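Long-range contacts in putative oxidoreductase (Klebsiella pneumoniae subsp. pneumoniae MGH 78578, PDB 3E82), which probably acts as a nucleotide-dependent oxidoreductase of the Gfo/Idh/MocA family, pairing a Rossmann-type domain with a C-terminal alpha/beta domain: residues D156-E161 against L233-S238; G200-L205 against R335-G340; N212-V217 against I227-M232; K252-Q257 against G274-P279. All blocks are in the same frame, centred on the assembly; numbering follows the deposited sequence.

Contact 1 (D156-E161 against L233-S238)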
loop_
_atom_site.group_PDB
_atom_site.type_symbol
_atom_site.label_atom_id
_atom_site.label_comp_id
_atom_site.label_asym_id
_atom_site.label_seq_id
_atom_site.Cartn_x
_atom_site.Cartn_y
_atom_site.Cartn_z
ATOM N N ASP B 156 -1.180 -2.058 -12.279
ATOM C CA ASP B 156 -2.103 -0.940 -12.394
ATOM C C ASP B 156 -2.158 -0.425 -13.819
ATOM O O ASP B 156 -1.174 -0.472 -14.555
ATOM C CB ASP B 156 -1.679 0.213 -11.466
ATOM C CG ASP B 156 -1.602 -0.199 -9.992
ATOM O OD1 ASP B 156 -2.287 -1.173 -9.608
ATOM O OD2 ASP B 156 -0.869 0.457 -9.210
ATOM N N ARG B 157 -3.324 0.057 -14.210
ATOM C CA ARG B 157 -3.504 0.626 -15.534
ATOM C C ARG B 157 -4.594 1.686 -15.437
ATOM O O ARG B 157 -5.261 1.802 -14.406
ATOM C CB ARG B 157 -3.835 -0.480 -16.550
ATOM C CG ARG B 157 -2.625 -1.394 -16.754
ATOM C CD ARG B 157 -2.702 -2.381 -17.909
ATOM N NE ARG B 157 -1.496 -3.218 -17.899
ATOM C CZ ARG B 157 -1.242 -4.211 -18.751
ATOM N NH1 ARG B 157 -2.109 -4.517 -19.711
ATOM N NH2 ARG B 157 -0.113 -4.908 -18.641
ATOM N N PHE B 158 -4.749 2.488 -16.480
ATOM C CA PHE B 158 -5.755 3.536 -16.456
ATOM C C PHE B 158 -6.839 3.256 -17.479
ATOM O O PHE B 158 -6.636 3.416 -18.681
ATOM C CB PHE B 158 -5.114 4.897 -16.729
ATOM C CG PHE B 158 -6.055 6.052 -16.551
ATOM C CD1 PHE B 158 -6.578 6.357 -15.296
ATOM C CD2 PHE B 158 -6.431 6.830 -17.641
ATOM C CE1 PHE B 158 -7.463 7.422 -15.132
ATOM C CE2 PHE B 158 -7.316 7.897 -17.485
ATOM C CZ PHE B 158 -7.831 8.193 -16.232
ATOM N N ARG B 159 -7.992 2.828 -16.982
ATOM C CA ARG B 159 -9.129 2.511 -17.823
ATOM C C ARG B 159 -10.411 2.917 -17.112
ATOM O O ARG B 159 -11.152 2.077 -16.594
ATOM C CB ARG B 159 -9.125 1.017 -18.152
ATOM C CG ARG B 159 -7.946 0.629 -19.040
ATOM C CD ARG B 159 -7.759 -0.871 -19.175
ATOM N NE ARG B 159 -6.568 -1.178 -19.970
ATOM C CZ ARG B 159 -6.036 -2.392 -20.091
ATOM N NH1 ARG B 159 -6.589 -3.426 -19.465
ATOM N NH2 ARG B 159 -4.951 -2.576 -20.838
ATOM N N PRO B 160 -10.687 4.229 -17.081
ATOM C CA PRO B 160 -11.881 4.779 -16.433
ATOM C C PRO B 160 -13.164 4.323 -17.121
ATOM O O PRO B 160 -14.221 4.222 -16.491
ATOM C CB PRO B 160 -11.660 6.284 -16.541
ATOM C CG PRO B 160 -10.936 6.410 -17.851
ATOM C CD PRO B 160 -9.919 5.295 -17.749
ATOM N N GLU B 161 -13.057 4.038 -18.416
ATOM C CA GLU B 161 -14.199 3.597 -19.204
ATOM C C GLU B 161 -14.404 2.085 -19.097
ATOM O O GLU B 161 -13.580 1.295 -19.573
ATOM C CB GLU B 161 -14.004 4.012 -20.671
ATOM C CG GLU B 161 -12.887 3.283 -21.442
ATOM C CD GLU B 161 -11.523 3.311 -20.747
ATOM O OE1 GLU B 161 -11.360 2.606 -19.730
ATOM O OE2 GLU B 161 -10.616 4.034 -21.221
ATOM N N LEU B 233 -7.607 2.136 -12.236
ATOM C CA LEU B 233 -7.610 3.595 -12.296
ATOM C C LEU B 233 -6.355 4.259 -11.777
ATOM O O LEU B 233 -6.365 4.894 -10.726
ATOM C CB LEU B 233 -8.812 4.168 -11.551
ATOM C CG LEU B 233 -10.079 4.357 -12.380
ATOM C CD1 LEU B 233 -11.058 5.179 -11.574
ATOM C CD2 LEU B 233 -9.760 5.065 -13.696
ATOM N N VAL B 234 -5.273 4.116 -12.526
ATOM C CA VAL B 234 -4.004 4.720 -12.155
ATOM C C VAL B 234 -3.436 5.387 -13.398
ATOM O O VAL B 234 -2.807 4.735 -14.229
ATOM C CB VAL B 234 -3.000 3.661 -11.635
ATOM C CG1 VAL B 234 -1.669 4.325 -11.289
ATOM C CG2 VAL B 234 -3.568 2.964 -10.408
ATOM N N ALA B 235 -3.676 6.687 -13.530
ATOM C CA ALA B 235 -3.190 7.439 -14.680
ATOM C C ALA B 235 -1.673 7.517 -14.662
ATOM O O ALA B 235 -1.046 7.637 -15.712
ATOM C CB ALA B 235 -3.788 8.842 -14.688
ATOM N N GLY B 236 -1.089 7.444 -13.466
ATOM C CA GLY B 236 0.358 7.500 -13.331
ATOM C C GLY B 236 0.806 7.582 -11.882
ATOM O O GLY B 236 -0.018 7.717 -10.982
ATOM N N GLY B 237 2.108 7.472 -11.643
ATOM C CA GLY B 237 2.605 7.575 -10.283
ATOM C C GLY B 237 2.976 6.313 -9.519
ATOM O O GLY B 237 3.608 6.407 -8.465
ATOM N N SER B 238 2.602 5.136 -10.016
ATOM C CA SER B 238 2.941 3.907 -9.297
ATOM C C SER B 238 4.119 3.159 -9.919
ATOM O O SER B 238 4.488 3.393 -11.073
ATOM C CB SER B 238 1.723 2.988 -9.216
ATOM O OG SER B 238 1.270 2.649 -10.510
#
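Phe158 and Leu233 form a single beta bridge, their CA atoms 4.6 Å apart, where two irregular loops pass each other just beyond strands 148-156 and 225-231. A backbone bond from Val234 N to Arg157 O supports this crossing, although the position of that oxygen is less certain. The Phe158 ring and Leu233 carry most of the packing. With CG anti to the backbone N (chi1 -173°), the ring lies between the two loops, Val234 N sitting near its edge. The methyl of Ala235 lies over one face, toward the rim, in a CH-pi contact, CB 4.0 Å from the ring centroid and 18° off the normal. Pro160, from the same loop as the phenylalanine, closes the opposite face, with CD over the ring centre. Leu233 reaches back with one branch: CD2 comes obliquely within 3.6 Å of Phe158 CE1. The same methyl lies 3.6 Å from Pro160 CB, the two side chains crossing at about a right angle. At the other end Asp156 lays its CB against Val234 CG2, 3.5 Å away. Its carboxylate OD2 receives only a weak bond from Ser238 OG, at 3.3 Å; a further partner of this oxygen is His154 ND1, from strand 148-156. Phe158 and Leu233 also pack on Asp246, and Ala235 on Gly248, of the second subunit. The chemistry is therefore mostly apolar: a phenylalanine clasped on both faces by small aliphatic groups joins the two loops where they approach the second subunit, while the carboxylate of Asp156 owes more to its histidine neighbour than to the serine across the contact.

Contact 2 (G200-L205 against R335-G340); sequences GNIATL and RSAESG
Gly200 N donates to Ser336 OG across 2.8 Å with a nearly straight geometry, 161° at the hydrogen, and this bond ties strand 197-203 to the last turns of helix 320-339. Beside it Ala337 leans onto the strand: its CA sends a C-H toward Gly200 O at 3.2 Å, and its CB rests on Ile202, 3.9 Å from CG1. Here, beside Gly200 and Ala337, the axes of strand 200-203 and helix 335-339 approach to 6.1 Å and cross at -76°. A water sits next to the methyl contact, accepting from Ile202 N at 3.3 Å and donating only weakly to Ala337 O. The next shell explains how the serine is held. Its OG, anti to the backbone N (chi1 175°), also bonds Met341 O, so the hydroxyl is gripped between the strand and the chain leaving the helix. That exit is itself tied down: Ser339 OG bonds Arg335 O at 2.7 Å from above the carbonyl plane and also meets Met341 N, while Gly340, with positive phi, gives its N to Ser336 O. On the strand, Asn201 turns away from the helix and pairs with Lys225 and Asn220 of the second subunit. One buried hydroxyl thus accepts from the Gly200 N-H and donates to Met341 O; the rest of the join is a C-H...O contact to Gly200 O and the Ala337 methyl on Ile202, and Ser336 and Ser339 both bond to Met341, just past the helix end.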
loop_
_atom_site.group_PDB
_atom_site.type_symbol
_atom_site.label_atom_id
_atom_site.label_comp_id
_atom_site.label_asym_id
_atom_site.label_seq_id
_atom_site.Cartn_x
_atom_site.Cartn_y
_atom_site.Cartn_z
ATOM N N GLY B 200 -7.286 -8.828 3.164
ATOM C CA GLY B 200 -7.691 -8.286 1.886
ATOM C C GLY B 200 -8.760 -7.211 1.902
ATOM O O GLY B 200 -9.633 -7.189 2.765
ATOM N N ASN B 201 -8.683 -6.326 0.917
ATOM C CA ASN B 201 -9.641 -5.240 0.757
ATOM C C ASN B 201 -9.856 -5.161 -0.752
ATOM O O ASN B 201 -8.963 -4.726 -1.492
ATOM C CB ASN B 201 -9.048 -3.935 1.285
ATOM C CG ASN B 201 -10.099 -2.863 1.502
ATOM O OD1 ASN B 201 -11.067 -2.748 0.738
ATOM N ND2 ASN B 201 -9.911 -2.063 2.541
ATOM N N ILE B 202 -11.028 -5.612 -1.202
ATOM C CA ILE B 202 -11.362 -5.639 -2.630
ATOM C C ILE B 202 -12.606 -4.786 -2.910
ATOM O O ILE B 202 -13.601 -4.864 -2.189
ATOM C CB ILE B 202 -11.604 -7.113 -3.096
ATOM C CG1 ILE B 202 -10.367 -7.959 -2.783
ATOM C CG2 ILE B 202 -11.871 -7.167 -4.598
ATOM C CD1 ILE B 202 -10.533 -9.434 -3.097
ATOM N N ALA B 203 -12.558 -3.979 -3.963
ATOM C CA ALA B 203 -13.692 -3.114 -4.254
ATOM C C ALA B 203 -13.899 -2.773 -5.727
ATOM O O ALA B 203 -13.018 -2.983 -6.567
ATOM C CB ALA B 203 -13.556 -1.808 -3.441
ATOM N N THR B 204 -15.083 -2.231 -6.007
ATOM C CA THR B 204 -15.485 -1.789 -7.338
ATOM C C THR B 204 -15.616 -0.273 -7.203
ATOM O O THR B 204 -16.581 0.220 -6.621
ATOM C CB THR B 204 -16.853 -2.392 -7.738
ATOM O OG1 THR B 204 -16.767 -3.824 -7.708
ATOM C CG2 THR B 204 -17.256 -1.937 -9.139
ATOM N N LEU B 205 -14.642 0.459 -7.735
ATOM C CA LEU B 205 -14.628 1.917 -7.616
ATOM C C LEU B 205 -14.938 2.717 -8.882
ATOM O O LEU B 205 -15.425 3.843 -8.799
ATOM C CB LEU B 205 -13.273 2.364 -7.059
ATOM C CG LEU B 205 -12.816 1.693 -5.756
ATOM C CD1 LEU B 205 -11.426 2.194 -5.390
ATOM C CD2 LEU B 205 -13.813 1.993 -4.638
ATOM N N ARG B 335 -11.917 -13.993 1.311
ATOM C CA ARG B 335 -12.631 -14.224 2.564
ATOM C C ARG B 335 -12.388 -13.054 3.511
ATOM O O ARG B 335 -13.297 -12.597 4.200
ATOM C CB ARG B 335 -12.148 -15.499 3.247
ATOM C CG ARG B 335 -12.582 -16.787 2.598
ATOM C CD ARG B 335 -12.452 -17.912 3.608
ATOM N NE ARG B 335 -11.070 -18.118 4.039
ATOM C CZ ARG B 335 -10.158 -18.766 3.322
ATOM N NH1 ARG B 335 -10.483 -19.268 2.141
ATOM N NH2 ARG B 335 -8.928 -18.928 3.789
ATOM N N SER B 336 -11.149 -12.588 3.558
ATOM C CA SER B 336 -10.790 -11.469 4.423
ATOM C C SER B 336 -11.557 -10.225 3.985
ATOM O O SER B 336 -12.073 -9.467 4.805
ATOM C CB SER B 336 -9.288 -11.205 4.330
ATOM O OG SER B 336 -8.925 -10.060 5.074
ATOM N N ALA B 337 -11.621 -10.017 2.677
ATOM C CA ALA B 337 -12.319 -8.863 2.138
ATOM C C ALA B 337 -13.808 -8.888 2.499
ATOM O O ALA B 337 -14.394 -7.856 2.795
ATOM C CB ALA B 337 -12.141 -8.812 0.623
ATOM N N GLU B 338 -14.413 -10.069 2.485
ATOM C CA GLU B 338 -15.836 -10.189 2.791
ATOM C C GLU B 338 -16.128 -10.172 4.283
ATOM O O GLU B 338 -17.089 -9.550 4.725
ATOM C CB GLU B 338 -16.406 -11.482 2.196
ATOM C CG GLU B 338 -16.065 -11.695 0.739
ATOM C CD GLU B 338 -16.726 -12.930 0.146
ATOM O OE1 GLU B 338 -16.745 -13.993 0.815
ATOM O OE2 GLU B 338 -17.215 -12.832 -1.001
ATOM N N SER B 339 -15.296 -10.858 5.057
ATOM C CA SER B 339 -15.509 -10.934 6.495
ATOM C C SER B 339 -14.912 -9.766 7.267
ATOM O O SER B 339 -15.345 -9.470 8.388
ATOM C CB SER B 339 -14.924 -12.239 7.042
ATOM O OG SER B 339 -13.509 -12.256 6.917
ATOM N N GLY B 340 -13.921 -9.110 6.671
ATOM C CA GLY B 340 -13.252 -8.013 7.347
ATOM C C GLY B 340 -12.299 -8.614 8.366
ATOM O O GLY B 340 -11.736 -7.918 9.212
HETATM O O HOH W 1 -13.232 -5.194 1.151
#

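Contact 3 (N212-V217 against I227-M232)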
loop_
_atom_site.group_PDB
_atom_site.type_symbol
_atom_site.label_atom_id
_atom_site.label_comp_id
_atom_site.label_asym_id
_atom_site.label_seq_id
_atom_site.Cartn_x
_atom_site.Cartn_y
_atom_site.Cartn_z
ATOM N N ASN B 212 -14.936 -6.059 -9.314
ATOM C CA ASN B 212 -13.881 -5.380 -8.565
ATOM C C ASN B 212 -12.788 -4.884 -9.502
ATOM O O ASN B 212 -12.370 -5.596 -10.418
ATOM C CB ASN B 212 -13.301 -6.297 -7.463
ATOM C CG ASN B 212 -12.377 -7.404 -7.994
ATOM O OD1 ASN B 212 -11.231 -7.150 -8.366
ATOM N ND2 ASN B 212 -12.874 -8.643 -8.004
ATOM N N ASP B 213 -12.354 -3.644 -9.293
ATOM C CA ASP B 213 -11.303 -3.037 -10.108
ATOM C C ASP B 213 -10.229 -2.414 -9.215
ATOM O O ASP B 213 -9.398 -1.634 -9.674
ATOM C CB ASP B 213 -11.885 -1.957 -11.032
ATOM C CG ASP B 213 -12.761 -0.962 -10.290
ATOM O OD1 ASP B 213 -12.560 -0.764 -9.072
ATOM O OD2 ASP B 213 -13.649 -0.365 -10.930
ATOM N N TRP B 214 -10.267 -2.758 -7.934
ATOM C CA TRP B 214 -9.300 -2.260 -6.969
ATOM C C TRP B 214 -9.110 -3.375 -5.957
ATOM O O TRP B 214 -10.067 -3.814 -5.315
ATOM C CB TRP B 214 -9.840 -1.012 -6.269
ATOM C CG TRP B 214 -8.852 -0.305 -5.369
ATOM C CD1 TRP B 214 -8.036 0.746 -5.705
ATOM C CD2 TRP B 214 -8.656 -0.530 -3.968
ATOM N NE1 TRP B 214 -7.358 1.192 -4.599
ATOM C CE2 TRP B 214 -7.719 0.428 -3.518
ATOM C CE3 TRP B 214 -9.184 -1.445 -3.047
ATOM C CZ2 TRP B 214 -7.301 0.498 -2.187
ATOM C CZ3 TRP B 214 -8.768 -1.377 -1.722
ATOM C CH2 TRP B 214 -7.834 -0.410 -1.306
ATOM N N ALA B 215 -7.880 -3.846 -5.827
ATOM C CA ALA B 215 -7.594 -4.913 -4.884
ATOM C C ALA B 215 -6.316 -4.575 -4.153
ATOM O O ALA B 215 -5.268 -4.353 -4.759
ATOM C CB ALA B 215 -7.457 -6.239 -5.610
ATOM N N HIS B 216 -6.423 -4.530 -2.837
ATOM C CA HIS B 216 -5.294 -4.216 -1.996
ATOM C C HIS B 216 -5.181 -5.348 -0.992
ATOM O O HIS B 216 -5.985 -5.450 -0.064
ATOM C CB HIS B 216 -5.548 -2.888 -1.301
ATOM C CG HIS B 216 -4.323 -2.303 -0.687
ATOM N ND1 HIS B 216 -4.105 -2.305 0.671
ATOM C CD2 HIS B 216 -3.215 -1.773 -1.249
ATOM C CE1 HIS B 216 -2.910 -1.804 0.918
ATOM N NE2 HIS B 216 -2.348 -1.473 -0.228
ATOM N N VAL B 217 -4.170 -6.190 -1.182
ATOM C CA VAL B 217 -3.961 -7.360 -0.338
ATOM C C VAL B 217 -2.614 -7.373 0.361
ATOM O O VAL B 217 -1.582 -7.113 -0.255
ATOM C CB VAL B 217 -4.086 -8.641 -1.181
ATOM C CG1 VAL B 217 -3.799 -9.872 -0.332
ATOM C CG2 VAL B 217 -5.478 -8.701 -1.805
ATOM N N ILE B 227 2.823 -6.402 0.161
ATOM C CA ILE B 227 1.638 -5.708 -0.309
ATOM C C ILE B 227 1.477 -5.935 -1.809
ATOM O O ILE B 227 2.387 -5.645 -2.592
ATOM C CB ILE B 227 1.731 -4.190 -0.043
ATOM C CG1 ILE B 227 1.713 -3.923 1.463
ATOM C CG2 ILE B 227 0.565 -3.475 -0.710
ATOM C CD1 ILE B 227 1.854 -2.444 1.820
ATOM N N LEU B 228 0.321 -6.468 -2.193
ATOM C CA LEU B 228 0.011 -6.736 -3.594
ATOM C C LEU B 228 -1.143 -5.807 -3.924
ATOM O O LEU B 228 -2.160 -5.810 -3.228
ATOM C CB LEU B 228 -0.403 -8.198 -3.770
ATOM C CG LEU B 228 0.557 -9.254 -3.204
ATOM C CD1 LEU B 228 0.026 -10.649 -3.552
ATOM C CD2 LEU B 228 1.964 -9.068 -3.779
ATOM N N HIS B 229 -0.990 -5.009 -4.976
ATOM C CA HIS B 229 -2.022 -4.035 -5.328
ATOM C C HIS B 229 -2.389 -4.026 -6.810
ATOM O O HIS B 229 -1.519 -3.954 -7.675
ATOM C CB HIS B 229 -1.556 -2.633 -4.908
ATOM C CG HIS B 229 -2.607 -1.574 -5.043
ATOM N ND1 HIS B 229 -3.517 -1.298 -4.044
ATOM C CD2 HIS B 229 -2.929 -0.763 -6.081
ATOM C CE1 HIS B 229 -4.356 -0.364 -4.461
ATOM N NE2 HIS B 229 -4.020 -0.023 -5.693
ATOM N N CYS B 230 -3.692 -4.086 -7.075
ATOM C CA CYS B 230 -4.243 -4.072 -8.432
ATOM C C CYS B 230 -5.268 -2.945 -8.562
ATOM O O CYS B 230 -6.080 -2.740 -7.663
ATOM C CB CYS B 230 -4.959 -5.396 -8.731
ATOM S SG CYS B 230 -3.928 -6.850 -8.677
ATOM N N SER B 231 -5.235 -2.216 -9.675
ATOM C CA SER B 231 -6.211 -1.147 -9.901
ATOM C C SER B 231 -6.351 -0.789 -11.374
ATOM O O SER B 231 -5.374 -0.784 -12.102
ATOM C CB SER B 231 -5.839 0.125 -9.130
ATOM O OG SER B 231 -6.782 1.152 -9.412
HETATM N N MSE B 232 -7.571 -0.485 -11.798
HETATM C CA MSE B 232 -7.836 -0.104 -13.181
HETATM C C MSE B 232 -7.859 1.420 -13.327
HETATM O O MSE B 232 -8.103 1.944 -14.414
HETATM C CB MSE B 232 -9.179 -0.680 -13.642
HETATM C CG MSE B 232 -9.212 -2.198 -13.679
HETATM SE SE MSE B 232 -7.941 -2.870 -14.969
HETATM C CE MSE B 232 -9.194 -3.492 -16.321
HETATM O O HOH W 2 -10.274 1.127 -9.182
#
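Trp214 and His229 both hold CG anti to the backbone N (chi1 -173° and -172°), and their rings meet diagonally on one face of the sheet, from two successive non-hydrogen-bonded pairs. The histidine presents its edge to the indole in a T-shaped stack, planes 86° apart, with His229 CE1 above the indole plane, offset toward the rim near Trp214 NE1, 3.4 Å away. His216 adds a third ring, meeting His229 rim to rim, though the detail of this approach is uncertain, and Ile227 CG2 lies 3.6 Å from His216 NE2. In the backbone, Ala215 and Cys230 exchange two antiparallel bonds of 2.8 Å; Val217 and Leu228 pair likewise, their N-H groups pointing nearly along the C=O axis of their partners. Past the strand end, Met232 N (selenomethionine) still reaches Asp213 O at 3.0 Å. Asp213 and Trp214 together face Ala203 of strand 197-203 as a classic beta bulge, and the Asp213 carboxylate turns to Leu205 N and Arg206. The aromatic face meets His150 and His216 of the second subunit, whereas Cys230 and Val217, on the other face, pack against helix 176-192; strands 197-203 and 148-156 flank the hairpin within the sheet.

Contact 4 (K252-Q257 against G274-P279)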
loop_
_atom_site.group_PDB
_atom_site.type_symbol
_atom_site.label_atom_id
_atom_site.label_comp_id
_atom_site.label_asym_id
_atom_site.label_seq_id
_atom_site.Cartn_x
_atom_site.Cartn_y
_atom_site.Cartn_z
ATOM N N LYS B 252 11.345 -0.591 -9.246
ATOM C CA LYS B 252 11.335 -0.966 -10.654
ATOM C C LYS B 252 10.069 -0.274 -11.127
ATOM O O LYS B 252 8.957 -0.686 -10.800
ATOM C CB LYS B 252 11.218 -2.481 -10.851
ATOM C CG LYS B 252 11.164 -2.902 -12.337
ATOM C CD LYS B 252 12.427 -2.472 -13.097
ATOM C CE LYS B 252 12.486 -3.043 -14.519
ATOM N NZ LYS B 252 11.337 -2.578 -15.380
ATOM N N ALA B 253 10.244 0.802 -11.871
ATOM C CA ALA B 253 9.125 1.588 -12.352
ATOM C C ALA B 253 8.184 0.884 -13.318
ATOM O O ALA B 253 6.986 0.753 -13.050
ATOM C CB ALA B 253 9.654 2.869 -12.994
ATOM N N ARG B 254 8.743 0.426 -14.435
ATOM C CA ARG B 254 7.981 -0.202 -15.509
ATOM C C ARG B 254 7.879 -1.731 -15.455
ATOM O O ARG B 254 8.731 -2.406 -14.887
ATOM C CB ARG B 254 8.591 0.243 -16.849
ATOM C CG ARG B 254 7.765 -0.084 -18.087
ATOM C CD ARG B 254 8.479 0.366 -19.366
ATOM N NE ARG B 254 9.821 -0.201 -19.442
ATOM C CZ ARG B 254 10.725 0.094 -20.372
ATOM N NH1 ARG B 254 10.443 0.966 -21.334
ATOM N NH2 ARG B 254 11.921 -0.478 -20.334
ATOM N N ALA B 255 6.828 -2.272 -16.063
ATOM C CA ALA B 255 6.613 -3.714 -16.083
ATOM C C ALA B 255 7.306 -4.390 -17.259
ATOM O O ALA B 255 7.667 -3.743 -18.242
ATOM C CB ALA B 255 5.120 -4.015 -16.132
ATOM N N ASP B 256 7.496 -5.700 -17.137
ATOM C CA ASP B 256 8.103 -6.516 -18.180
ATOM C C ASP B 256 7.296 -6.281 -19.469
ATOM O O ASP B 256 6.090 -6.052 -19.407
ATOM C CB ASP B 256 8.035 -7.991 -17.753
ATOM C CG ASP B 256 8.398 -8.943 -18.867
ATOM O OD1 ASP B 256 9.569 -9.381 -18.942
ATOM O OD2 ASP B 256 7.501 -9.246 -19.675
ATOM N N GLN B 257 7.952 -6.340 -20.627
ATOM C CA GLN B 257 7.267 -6.097 -21.903
ATOM C C GLN B 257 7.009 -7.323 -22.786
ATOM O O GLN B 257 6.613 -7.169 -23.944
ATOM C CB GLN B 257 8.046 -5.071 -22.747
ATOM C CG GLN B 257 9.408 -5.581 -23.236
ATOM C CD GLN B 257 9.931 -4.863 -24.487
ATOM O OE1 GLN B 257 11.128 -4.914 -24.782
ATOM N NE2 GLN B 257 9.036 -4.208 -25.227
ATOM N N GLY B 274 12.046 -9.905 -24.517
ATOM C CA GLY B 274 12.306 -9.762 -23.093
ATOM C C GLY B 274 13.286 -8.693 -22.631
ATOM O O GLY B 274 13.612 -8.625 -21.441
ATOM N N GLN B 275 13.765 -7.856 -23.545
ATOM C CA GLN B 275 14.700 -6.809 -23.159
ATOM C C GLN B 275 13.972 -5.771 -22.329
ATOM O O GLN B 275 12.802 -5.478 -22.575
ATOM C CB GLN B 275 15.325 -6.157 -24.396
ATOM C CG GLN B 275 16.341 -7.059 -25.085
ATOM C CD GLN B 275 17.522 -7.379 -24.187
ATOM O OE1 GLN B 275 18.085 -8.472 -24.245
ATOM N NE2 GLN B 275 17.906 -6.421 -23.356
ATOM N N ASP B 276 14.665 -5.219 -21.340
ATOM C CA ASP B 276 14.073 -4.218 -20.467
ATOM C C ASP B 276 15.095 -3.122 -20.174
ATOM O O ASP B 276 15.978 -3.293 -19.332
ATOM C CB ASP B 276 13.630 -4.876 -19.162
ATOM C CG ASP B 276 12.697 -3.999 -18.355
ATOM O OD1 ASP B 276 12.666 -2.773 -18.601
ATOM O OD2 ASP B 276 12.003 -4.542 -17.470
ATOM N N ASP B 277 14.966 -1.992 -20.862
ATOM C CA ASP B 277 15.894 -0.888 -20.665
ATOM C C ASP B 277 15.452 0.091 -19.568
ATOM O O ASP B 277 15.921 1.228 -19.508
ATOM C CB ASP B 277 16.123 -0.156 -21.993
ATOM C CG ASP B 277 14.875 0.514 -22.514
ATOM O OD1 ASP B 277 13.778 0.219 -21.994
ATOM O OD2 ASP B 277 14.991 1.334 -23.453
ATOM N N ASP B 278 14.538 -0.357 -18.710
ATOM C CA ASP B 278 14.075 0.446 -17.582
ATOM C C ASP B 278 14.872 -0.159 -16.440
ATOM O O ASP B 278 14.616 -1.281 -16.014
ATOM C CB ASP B 278 12.575 0.263 -17.337
ATOM C CG ASP B 278 12.090 1.011 -16.101
ATOM O OD1 ASP B 278 12.214 2.254 -16.071
ATOM O OD2 ASP B 278 11.587 0.362 -15.157
ATOM N N PRO B 279 15.855 0.585 -15.927
ATOM C CA PRO B 279 16.678 0.066 -14.842
ATOM C C PRO B 279 16.059 0.008 -13.463
ATOM O O PRO B 279 15.036 0.630 -13.183
ATOM C CB PRO B 279 17.880 0.993 -14.874
ATOM C CG PRO B 279 17.232 2.304 -15.150
ATOM C CD PRO B 279 16.236 1.971 -16.253
HETATM O O HOH W 3 9.838 -2.468 -18.389
HETATM O O HOH W 4 10.653 -6.961 -20.452
#
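A salt-bridge network built around an Asx turn links the loop leaving strand 248-252 to the loop entering strand 280-284. Lys252 and Arg254 supply the positive charges; Asp276, Asp277 and Asp278 answer them. The lysine chain, bent at chi2 and chi4, brings NZ 2.9 Å from Asp276 OD2 and 3.0 Å from Asp278 OD2, meeting the anti lone pair of the latter oxygen; Arg254 O takes a third bond from the same ammonium. Asp278 OD2 is gripped again by Arg254 N, 2.9 Å away and well above the carboxylate plane. Both salt bridges of Arg254 use NH2, which points nearly straight at Asp277 OD1, at 2.6 Å and 172°, their flat groups almost coplanar, and also holds Asp276 OD1 at 3.0 Å. That last oxygen closes the Asx turn by accepting from Asp278 N on the opposite face of its plane from the arginine. Asp276 OD2 has a further partner in Ser131 OG. Such dense pairing should favour ionised carboxylates despite three successive aspartates. Asp256 OD2 accepts from Gln258 N at the start of helix 258-263. Paired charges of this kind, with an Asx turn shaping the acidic loop, stitch together the ends of two adjacent antiparallel strands in the C-terminal alpha/beta domain.

In the fold
Contacts 2 and 3 are buried and share the sheet of the C-terminal domain: strand 197-203 of contact 2 is the neighbour of strand 214-220 in contact 3, and the two contacts touch directly. Contact 1 continues from the ends of contact 3, with Arg157 and Arg159 probably hydrogen-bonded to Ser231 and Met232, and is only partly buried. All three reach the second subunit, so they border the dimer interface; contact 4, at the surface and about 31 Å from contact 2 between centres, does not. The chemistry follows: sheet bonding and rings in contact 3, a serine hydrogen bond and close small-residue packing in contact 2, apolar loop packing in contact 1, and charge pairing in contact 4.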